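28 kDa product (Pseudomonas syringae pv. phaseolicola, PDB 1UKF) acts as a papain-like cysteine protease, an avirulence factor that cleaves itself and, in infected plant cells, interacts with PBS1. Local coordinates at residues L26-S29 / S30-D33; S36-D39 / H40-Y43; Q48-G51 / S52-H55; D70-P73 / F74-A77. All coordinates share one frame; numbering follows the deposited sequence.

Contact 1 (L26-S29 / S30-D33)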
loop_
_atom_site.group_PDB
_atom_site.type_symbol
_atom_site.label_atom_id
_atom_site.label_comp_id
_atom_site.label_asym_id
_atom_site.label_seq_id
_atom_site.Cartn_x
_atom_site.Cartn_y
_atom_site.Cartn_z
ATOM N N LEU A 26 -7.032 4.847 0.281
ATOM C CA LEU A 26 -7.958 3.951 -0.403
ATOM C C LEU A 26 -9.383 4.481 -0.328
ATOM O O LEU A 26 -10.121 4.433 -1.314
ATOM C CB LEU A 26 -7.905 2.545 0.204
ATOM C CG LEU A 26 -6.736 1.648 -0.216
ATOM C CD1 LEU A 26 -6.764 0.348 0.581
ATOM C CD2 LEU A 26 -6.827 1.353 -1.710
ATOM N N VAL A 27 -9.765 4.993 0.838
ATOM C CA VAL A 27 -11.108 5.525 1.027
ATOM C C VAL A 27 -11.411 6.696 0.099
ATOM O O VAL A 27 -12.508 6.782 -0.454
ATOM C CB VAL A 27 -11.332 5.966 2.491
ATOM C CG1 VAL A 27 -12.675 6.682 2.627
ATOM C CG2 VAL A 27 -11.292 4.749 3.405
ATOM N N MET A 28 -10.450 7.594 -0.091
ATOM C CA MET A 28 -10.699 8.736 -0.964
ATOM C C MET A 28 -9.798 8.808 -2.196
ATOM O O MET A 28 -9.496 9.890 -2.697
ATOM C CB MET A 28 -10.622 10.040 -0.159
ATOM C CG MET A 28 -9.553 10.079 0.924
ATOM S SD MET A 28 -7.876 10.012 0.287
ATOM C CE MET A 28 -7.685 11.692 -0.318
ATOM N N SER A 29 -9.412 7.644 -2.710
ATOM C CA SER A 29 -8.542 7.565 -3.878
ATOM C C SER A 29 -9.156 8.138 -5.153
ATOM O O SER A 29 -8.437 8.488 -6.085
ATOM C CB SER A 29 -8.125 6.111 -4.122
ATOM O OG SER A 29 -9.257 5.269 -4.255
ATOM N N SER A 30 -10.480 8.247 -5.190
ATOM C CA SER A 30 -11.157 8.771 -6.374
ATOM C C SER A 30 -11.568 10.232 -6.240
ATOM O O SER A 30 -12.152 10.799 -7.164
ATOM C CB SER A 30 -12.401 7.936 -6.678
ATOM O OG SER A 30 -13.377 8.107 -5.665
ATOM N N ASP A 31 -11.263 10.842 -5.100
ATOM C CA ASP A 31 -11.634 12.234 -4.873
ATOM C C ASP A 31 -10.557 13.218 -5.310
ATOM O O ASP A 31 -9.370 13.001 -5.073
ATOM C CB ASP A 31 -11.970 12.450 -3.397
ATOM C CG ASP A 31 -13.104 11.561 -2.926
ATOM O OD1 ASP A 31 -14.148 11.518 -3.613
ATOM O OD2 ASP A 31 -12.959 10.907 -1.873
ATOM N N GLY A 32 -10.989 14.303 -5.951
ATOM C CA GLY A 32 -10.068 15.324 -6.423
ATOM C C GLY A 32 -9.019 14.762 -7.361
ATOM O O GLY A 32 -9.309 13.882 -8.170
ATOM N N ASP A 33 -7.801 15.287 -7.273
ATOM C CA ASP A 33 -6.707 14.796 -8.099
ATOM C C ASP A 33 -5.571 14.355 -7.184
ATOM O O ASP A 33 -5.665 14.483 -5.963
ATOM C CB ASP A 33 -6.225 15.868 -9.087
ATOM C CG ASP A 33 -5.984 17.210 -8.429
ATOM O OD1 ASP A 33 -5.360 17.253 -7.351
ATOM O OD2 ASP A 33 -6.411 18.235 -9.004
#
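Ser30 and the preceding Ser29 are the two central residues of a type I beta turn that runs from Met28 to Asp31, and Ser30 brings little but backbone to the contact. Asp31 does the rest. Its backbone N donates to Met28 O over 3.1 Å, a nearly straight bond at hydrogen (162°). This bond closes the turn by which the chain leaves helix 18-27, the helix that opens with the active-site Cys18 as in other papain-like proteases, and heads for helix 34-41. The side chain of Asp31 folds back along the same turn. With CG beside the backbone N and anti to the carbonyl carbon (chi1 -59°), the carboxylate swings over Met28, where OD2 comes to 3.0 Å from Met28 CB and 3.3 Å from Met28 CA. The contact is one of carboxylate oxygen against carbon, while the bent thioether chain of Met28 packs on Arg37 and His40 of the next helix. The backbone O of Asp31 accepts from Arg37 NH1. Two residues on, Asp33 takes the N-cap position of helix 34-41, with OD1 accepting from the backbone N of Ser36.

Contact 2 (S36-D39 / H40-Y43)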
loop_
_atom_site.group_PDB
_atom_site.type_symbol
_atom_site.label_atom_id
_atom_site.label_comp_id
_atom_site.label_asym_id
_atom_site.label_seq_id
_atom_site.Cartn_x
_atom_site.Cartn_y
_atom_site.Cartn_z
ATOM N N SER A 36 -4.346 17.080 -4.686
ATOM C CA SER A 36 -5.258 17.360 -3.587
ATOM C C SER A 36 -5.307 16.190 -2.609
ATOM O O SER A 36 -5.516 16.392 -1.415
ATOM C CB SER A 36 -6.665 17.694 -4.108
ATOM O OG SER A 36 -7.269 16.595 -4.761
ATOM N N ARG A 37 -5.102 14.971 -3.104
ATOM C CA ARG A 37 -5.110 13.808 -2.221
ATOM C C ARG A 37 -3.884 13.847 -1.317
ATOM O O ARG A 37 -3.966 13.519 -0.133
ATOM C CB ARG A 37 -5.144 12.506 -3.029
ATOM C CG ARG A 37 -6.496 12.249 -3.693
ATOM C CD ARG A 37 -6.617 10.830 -4.224
ATOM N NE ARG A 37 -5.894 10.604 -5.474
ATOM C CZ ARG A 37 -6.329 10.981 -6.673
ATOM N NH1 ARG A 37 -7.488 11.615 -6.794
ATOM N NH2 ARG A 37 -5.621 10.696 -7.756
ATOM N N MET A 38 -2.748 14.261 -1.866
ATOM C CA MET A 38 -1.547 14.349 -1.049
ATOM C C MET A 38 -1.671 15.519 -0.068
ATOM O O MET A 38 -1.181 15.439 1.059
ATOM C CB MET A 38 -0.303 14.496 -1.929
ATOM C CG MET A 38 -0.026 13.261 -2.791
ATOM S SD MET A 38 0.104 11.694 -1.864
ATOM C CE MET A 38 -1.550 11.018 -2.086
ATOM N N ASP A 39 -2.333 16.600 -0.483
ATOM C CA ASP A 39 -2.525 17.749 0.407
ATOM C C ASP A 39 -3.371 17.298 1.598
ATOM O O ASP A 39 -3.146 17.715 2.734
ATOM C CB ASP A 39 -3.242 18.898 -0.314
ATOM C CG ASP A 39 -2.345 19.637 -1.291
ATOM O OD1 ASP A 39 -1.116 19.429 -1.262
ATOM O OD2 ASP A 39 -2.876 20.441 -2.087
ATOM N N HIS A 40 -4.346 16.436 1.326
ATOM C CA HIS A 40 -5.229 15.904 2.360
ATOM C C HIS A 40 -4.461 15.080 3.399
ATOM O O HIS A 40 -4.700 15.192 4.606
ATOM C CB HIS A 40 -6.304 15.032 1.697
ATOM C CG HIS A 40 -7.169 14.278 2.662
ATOM N ND1 HIS A 40 -8.058 14.900 3.513
ATOM C CD2 HIS A 40 -7.299 12.949 2.890
ATOM C CE1 HIS A 40 -8.698 13.987 4.222
ATOM N NE2 HIS A 40 -8.256 12.795 3.863
ATOM N N LEU A 41 -3.527 14.266 2.915
ATOM C CA LEU A 41 -2.734 13.386 3.765
ATOM C C LEU A 41 -1.495 14.037 4.366
ATOM O O LEU A 41 -0.864 13.454 5.253
ATOM C CB LEU A 41 -2.318 12.153 2.962
ATOM C CG LEU A 41 -3.467 11.302 2.420
ATOM C CD1 LEU A 41 -2.965 10.378 1.320
ATOM C CD2 LEU A 41 -4.090 10.509 3.553
ATOM N N ASP A 42 -1.146 15.229 3.886
ATOM C CA ASP A 42 0.032 15.936 4.385
ATOM C C ASP A 42 -0.139 16.277 5.869
ATOM O O ASP A 42 -1.246 16.232 6.405
ATOM C CB ASP A 42 0.290 17.205 3.565
ATOM C CG ASP A 42 1.776 17.495 3.380
ATOM O OD1 ASP A 42 2.595 17.030 4.206
ATOM O OD2 ASP A 42 2.128 18.199 2.409
ATOM N N TYR A 43 0.961 16.642 6.517
ATOM C CA TYR A 43 0.967 16.909 7.950
ATOM C C TYR A 43 -0.022 17.920 8.510
ATOM O O TYR A 43 -0.470 17.772 9.645
ATOM C CB TYR A 43 2.389 17.252 8.388
ATOM C CG TYR A 43 3.372 16.190 7.945
ATOM C CD1 TYR A 43 4.239 16.416 6.879
ATOM C CD2 TYR A 43 3.372 14.927 8.537
ATOM C CE1 TYR A 43 5.078 15.412 6.407
ATOM C CE2 TYR A 43 4.202 13.917 8.072
ATOM C CZ TYR A 43 5.049 14.165 7.006
ATOM O OH TYR A 43 5.852 13.156 6.526
#
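Met38 and Leu41 form the apolar contact of this last helical turn, Met38 CE lying 3.7 Å from Leu41 CD1. The two side chains run at a slant to one another; bends at chi2 and chi3 of Met38 (-55° and 98°) curl its methyl group round to the leucine branch. Both side chains are buried, and both touch Trp25 of helix 18-27 and Phe146 of strand 142-147.

Backbone bonds carry the helix to its end. His40 N donates to Ser36 O and Leu41 N to Arg37 O (3.2 Å). Arg37 O is also brushed by carbon, with Leu41 CG at 3.4 Å and His40 CB at 3.3 Å. Asp42, the first residue to leave helical geometry, keeps two weak bonds from its N, a short but strongly bent one to Met38 O (2.8 Å, 121°) and a longer one to Asp39 O (3.4 Å). This is the C-terminal end of helix 34-41, which lies against helix 18-27 of the papain-like fold, the side chain of Met38 being about 8 Å from that of the active-site Asp147.

Among the charged and polar ends, Asp42 OD1 accepts from Tyr43 N at 2.9 Å, on the anti side of the carboxylate. The carboxylates of Asp39 and Asp42 both form salt bridges to Arg10 NH1, a shared cation that probably offsets their mutual repulsion, while His40 NE2 is hydrogen-bonded to Glu24 and Arg37 NH2 forms a salt bridge with Glu152.

Contact 3 (Q48-G51 / S52-H55)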
loop_
_atom_site.group_PDB
_atom_site.type_symbol
_atom_site.label_atom_id
_atom_site.label_comp_id
_atom_site.label_asym_id
_atom_site.label_seq_id
_atom_site.Cartn_x
_atom_site.Cartn_y
_atom_site.Cartn_z
ATOM N N GLN A 48 -4.000 13.388 7.593
ATOM C CA GLN A 48 -2.909 12.939 8.448
ATOM C C GLN A 48 -3.510 12.463 9.771
ATOM O O GLN A 48 -3.137 11.408 10.285
ATOM C CB GLN A 48 -1.904 14.078 8.681
ATOM C CG GLN A 48 -0.754 13.743 9.629
ATOM C CD GLN A 48 0.331 12.841 9.043
ATOM O OE1 GLN A 48 1.148 12.298 9.786
ATOM N NE2 GLN A 48 0.362 12.699 7.723
ATOM N N SER A 49 -4.455 13.227 10.318
ATOM C CA SER A 49 -5.100 12.838 11.570
ATOM C C SER A 49 -5.989 11.614 11.383
ATOM O O SER A 49 -5.995 10.716 12.224
ATOM C CB SER A 49 -5.934 13.989 12.139
ATOM O OG SER A 49 -5.119 14.915 12.833
ATOM N N ARG A 50 -6.744 11.576 10.289
ATOM C CA ARG A 50 -7.617 10.437 10.030
ATOM C C ARG A 50 -6.750 9.197 9.819
ATOM O O ARG A 50 -7.066 8.112 10.314
ATOM C CB ARG A 50 -8.484 10.685 8.792
ATOM C CG ARG A 50 -9.671 9.743 8.674
ATOM C CD ARG A 50 -10.715 10.042 9.742
ATOM N NE ARG A 50 -11.766 9.029 9.791
ATOM C CZ ARG A 50 -11.595 7.791 10.244
ATOM N NH1 ARG A 50 -10.408 7.403 10.693
ATOM N NH2 ARG A 50 -12.611 6.939 10.247
ATOM N N GLY A 51 -5.655 9.364 9.083
ATOM C CA GLY A 51 -4.754 8.255 8.834
ATOM C C GLY A 51 -4.166 7.750 10.136
ATOM O O GLY A 51 -4.002 6.546 10.329
ATOM N N SER A 52 -3.845 8.669 11.040
ATOM C CA SER A 52 -3.291 8.289 12.331
ATOM C C SER A 52 -4.319 7.480 13.118
ATOM O O SER A 52 -3.981 6.477 13.751
ATOM C CB SER A 52 -2.883 9.536 13.123
ATOM O OG SER A 52 -2.336 9.182 14.379
ATOM N N GLU A 53 -5.575 7.912 13.067
ATOM C CA GLU A 53 -6.655 7.214 13.759
ATOM C C GLU A 53 -6.807 5.808 13.189
ATOM O O GLU A 53 -6.988 4.843 13.932
ATOM C CB GLU A 53 -7.974 7.970 13.603
ATOM C CG GLU A 53 -8.015 9.332 14.267
ATOM C CD GLU A 53 -9.375 9.987 14.130
ATOM O OE1 GLU A 53 -10.373 9.375 14.569
ATOM O OE2 GLU A 53 -9.449 11.107 13.581
ATOM N N ARG A 54 -6.750 5.688 11.867
ATOM C CA ARG A 54 -6.864 4.377 11.245
ATOM C C ARG A 54 -5.665 3.523 11.630
ATOM O O ARG A 54 -5.798 2.317 11.840
ATOM C CB ARG A 54 -6.940 4.494 9.722
ATOM C CG ARG A 54 -8.184 5.204 9.205
ATOM C CD ARG A 54 -8.284 5.090 7.688
ATOM N NE ARG A 54 -9.310 5.966 7.124
ATOM C CZ ARG A 54 -10.621 5.757 7.214
ATOM N NH1 ARG A 54 -11.092 4.689 7.844
ATOM N NH2 ARG A 54 -11.466 6.630 6.677
ATOM N N HIS A 55 -4.490 4.137 11.733
ATOM C CA HIS A 55 -3.316 3.368 12.100
ATOM C C HIS A 55 -3.461 2.840 13.525
ATOM O O HIS A 55 -2.905 1.794 13.869
ATOM C CB HIS A 55 -2.043 4.202 11.976
ATOM C CG HIS A 55 -0.812 3.370 11.825
ATOM N ND1 HIS A 55 -0.542 2.656 10.677
ATOM C CD2 HIS A 55 0.168 3.060 12.705
ATOM C CE1 HIS A 55 0.552 1.938 10.859
ATOM N NE2 HIS A 55 1.002 2.163 12.080
#
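Arg50 and Arg54, one helical turn apart, stack their guanidinium groups flat on each other, with centres 3.8 Å apart and planes at 18°. Arg54 NH2 sits over the centre of the Arg50 group, whereas Arg50 CZ lies over the Arg54 group displaced toward its rim. Different chain shapes produce this overlap: Arg50 leaves with CG anti to the backbone N (chi1 -164°) and bends at chi2, while Arg54 runs extended from CG to NE. Arg50 NH1 consequently also touches the aliphatic part of its partner, at 3.5 Å from Arg54 CG.

The charges are alike, Arg50 NH2 and Arg54 NH1 being 3.6 Å apart, but Glu24 of helix 18-27 forms a salt bridge with Arg54 NE and touches Arg50, which probably eases the repulsion. Glu53 adds a weaker influence. Its OE1 lies 4.3 Å from Arg50 NH1, well out of the guanidinium plane, so any attraction is probably electrostatic, with no N-H directed at the oxygen. The Glu53 chain passes over the backbone, with CG 3.2 Å from Ser49 O.

Regular helical hydrogen bonds run beneath these side chains, from Ser52 N to Gln48 O, Glu53 N to Ser49 O, Arg54 N to Arg50 O (2.9 Å) and His55 N to Gly51 O (2.8 Å).

Within helix 46-67 this stretch packs against helix 18-27: Gln48 touches Leu21, Arg54 touches Val27, and His55 ND1 is hydrogen-bonded to Gly20 N, its side chain about 5 Å from that of the active-site Cys18. Arg54 also reaches Val81 and Asp84 of helix 73-84.

Contact 4 (D70-P73 / F74-A77)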
loop_
_atom_site.group_PDB
_atom_site.type_symbol
_atom_site.label_atom_id
_atom_site.label_comp_id
_atom_site.label_asym_id
_atom_site.label_seq_id
_atom_site.Cartn_x
_atom_site.Cartn_y
_atom_site.Cartn_z
ATOM N N ASP A 70 -1.795 -15.098 17.812
ATOM C CA ASP A 70 -2.379 -15.289 16.490
ATOM C C ASP A 70 -1.327 -15.892 15.561
ATOM O O ASP A 70 -0.152 -15.534 15.632
ATOM C CB ASP A 70 -2.842 -13.937 15.938
ATOM C CG ASP A 70 -3.658 -14.066 14.665
ATOM O OD1 ASP A 70 -3.235 -14.803 13.751
ATOM O OD2 ASP A 70 -4.722 -13.418 14.575
ATOM N N GLU A 71 -1.753 -16.806 14.694
ATOM C CA GLU A 71 -0.844 -17.452 13.752
ATOM C C GLU A 71 -0.364 -16.463 12.690
ATOM O O GLU A 71 0.757 -16.568 12.192
ATOM C CB GLU A 71 -1.536 -18.637 13.087
ATOM N N ALA A 72 -1.223 -15.505 12.352
ATOM C CA ALA A 72 -0.901 -14.490 11.357
ATOM C C ALA A 72 -1.346 -13.120 11.868
ATOM O O ALA A 72 -2.285 -12.525 11.339
ATOM C CB ALA A 72 -1.596 -14.813 10.036
ATOM N N PRO A 73 -0.654 -12.590 12.889
ATOM C CA PRO A 73 -0.987 -11.288 13.477
ATOM C C PRO A 73 -1.017 -10.085 12.545
ATOM O O PRO A 73 -1.876 -9.219 12.690
ATOM C CB PRO A 73 0.044 -11.136 14.596
ATOM C CG PRO A 73 1.217 -11.924 14.095
ATOM C CD PRO A 73 0.554 -13.153 13.522
ATOM N N PHE A 74 -0.086 -10.019 11.601
ATOM C CA PHE A 74 -0.049 -8.897 10.674
ATOM C C PHE A 74 -1.176 -8.976 9.651
ATOM O O PHE A 74 -1.721 -7.951 9.253
ATOM C CB PHE A 74 1.323 -8.806 10.000
ATOM C CG PHE A 74 2.446 -8.569 10.972
ATOM C CD1 PHE A 74 3.222 -9.626 11.435
ATOM C CD2 PHE A 74 2.688 -7.295 11.472
ATOM C CE1 PHE A 74 4.219 -9.421 12.382
ATOM C CE2 PHE A 74 3.684 -7.078 12.422
ATOM C CZ PHE A 74 4.451 -8.144 12.879
ATOM N N PHE A 75 -1.535 -10.188 9.234
ATOM C CA PHE A 75 -2.643 -10.348 8.300
ATOM C C PHE A 75 -3.908 -9.920 9.034
ATOM O O PHE A 75 -4.787 -9.286 8.462
ATOM C CB PHE A 75 -2.788 -11.808 7.852
ATOM C CG PHE A 75 -1.833 -12.217 6.761
ATOM C CD1 PHE A 75 -1.993 -13.437 6.114
ATOM C CD2 PHE A 75 -0.773 -11.393 6.384
ATOM C CE1 PHE A 75 -1.116 -13.835 5.110
ATOM C CE2 PHE A 75 0.112 -11.784 5.378
ATOM C CZ PHE A 75 -0.063 -13.008 4.742
ATOM N N THR A 76 -3.993 -10.272 10.312
ATOM C CA THR A 76 -5.150 -9.921 11.122
ATOM C C THR A 76 -5.266 -8.407 11.290
ATOM O O THR A 76 -6.350 -7.840 11.147
ATOM C CB THR A 76 -5.063 -10.595 12.506
ATOM O OG1 THR A 76 -5.124 -12.018 12.339
ATOM C CG2 THR A 76 -6.204 -10.140 13.407
ATOM N N ALA A 77 -4.146 -7.752 11.583
ATOM C CA ALA A 77 -4.129 -6.304 11.769
ATOM C C ALA A 77 -4.484 -5.559 10.480
ATOM O O ALA A 77 -5.266 -4.608 10.502
ATOM C CB ALA A 77 -2.759 -5.863 12.275
#
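An Asx turn leads into the N-terminus of helix 73-84, and its aspartate also joins the first turn of that helix. Asp70 OD1 accepts from Ala72 N on the anti side of the carboxylate, at a modelled 2.5 Å that is unusually short and doubtful in its exact value, while the other oxygen, OD2, lies 2.7 Å from Thr76 OG1. The two side chains approach from opposite directions. Thr76 OG1 stands beside its own backbone N (chi1 -64°), a setting that places the hydroxyl between Asp70 OD2 and Ala72 O, the latter 3.1 Å from OG1.

Ala72 is the N-cap residue. Its carbonyl O receives Thr76 N over 3.0 Å, and Ala77 N follows with a bond to Pro73 O (2.9 Å). Pro73 occupies the first position of the helix, where its lack of an N-H costs no helical hydrogen bond. This start follows the loop from helix 46-67 in the papain-like fold, and Pro73 packs back on Ala65 and Leu66 of that helix.

Apolar contacts are lighter. Ala72 CB meets Phe75 CB at 3.9 Å. The Phe75 ring beyond it meets Phe184 edge-to-face and touches Pro93 and Thr95 of strand 88-97. Pro73 CG approaches Phe74 CD1 at 4.0 Å, the two side chains running obliquely to each other.

Overall arrangement
The contacts follow in series along the helical part of the papain-like fold: contact 1 leaves helix 18-27, contact 2 ends helix 34-41, contact 3 lies within helix 46-67 and contact 4 starts helix 73-84. Contacts 1 and 2 have centres about 11 Å apart and touch through Arg37; contacts 2 and 3, about 12 Å apart, are joined by a probable hydrogen bond from Gln48 NE2 to Leu41 O. Contacts 1 and 3 also touch, with centres about 16 Å apart. Contact 4 stands apart, its centre about 20 Å from that of contact 3 and about 29 Å from that of contact 2, which lies on the opposite side of the chain's centre. Helices 34-41 and 46-67 pack on helix 18-27, which carries the active-site Cys18, and helix 73-84 meets helix 46-67.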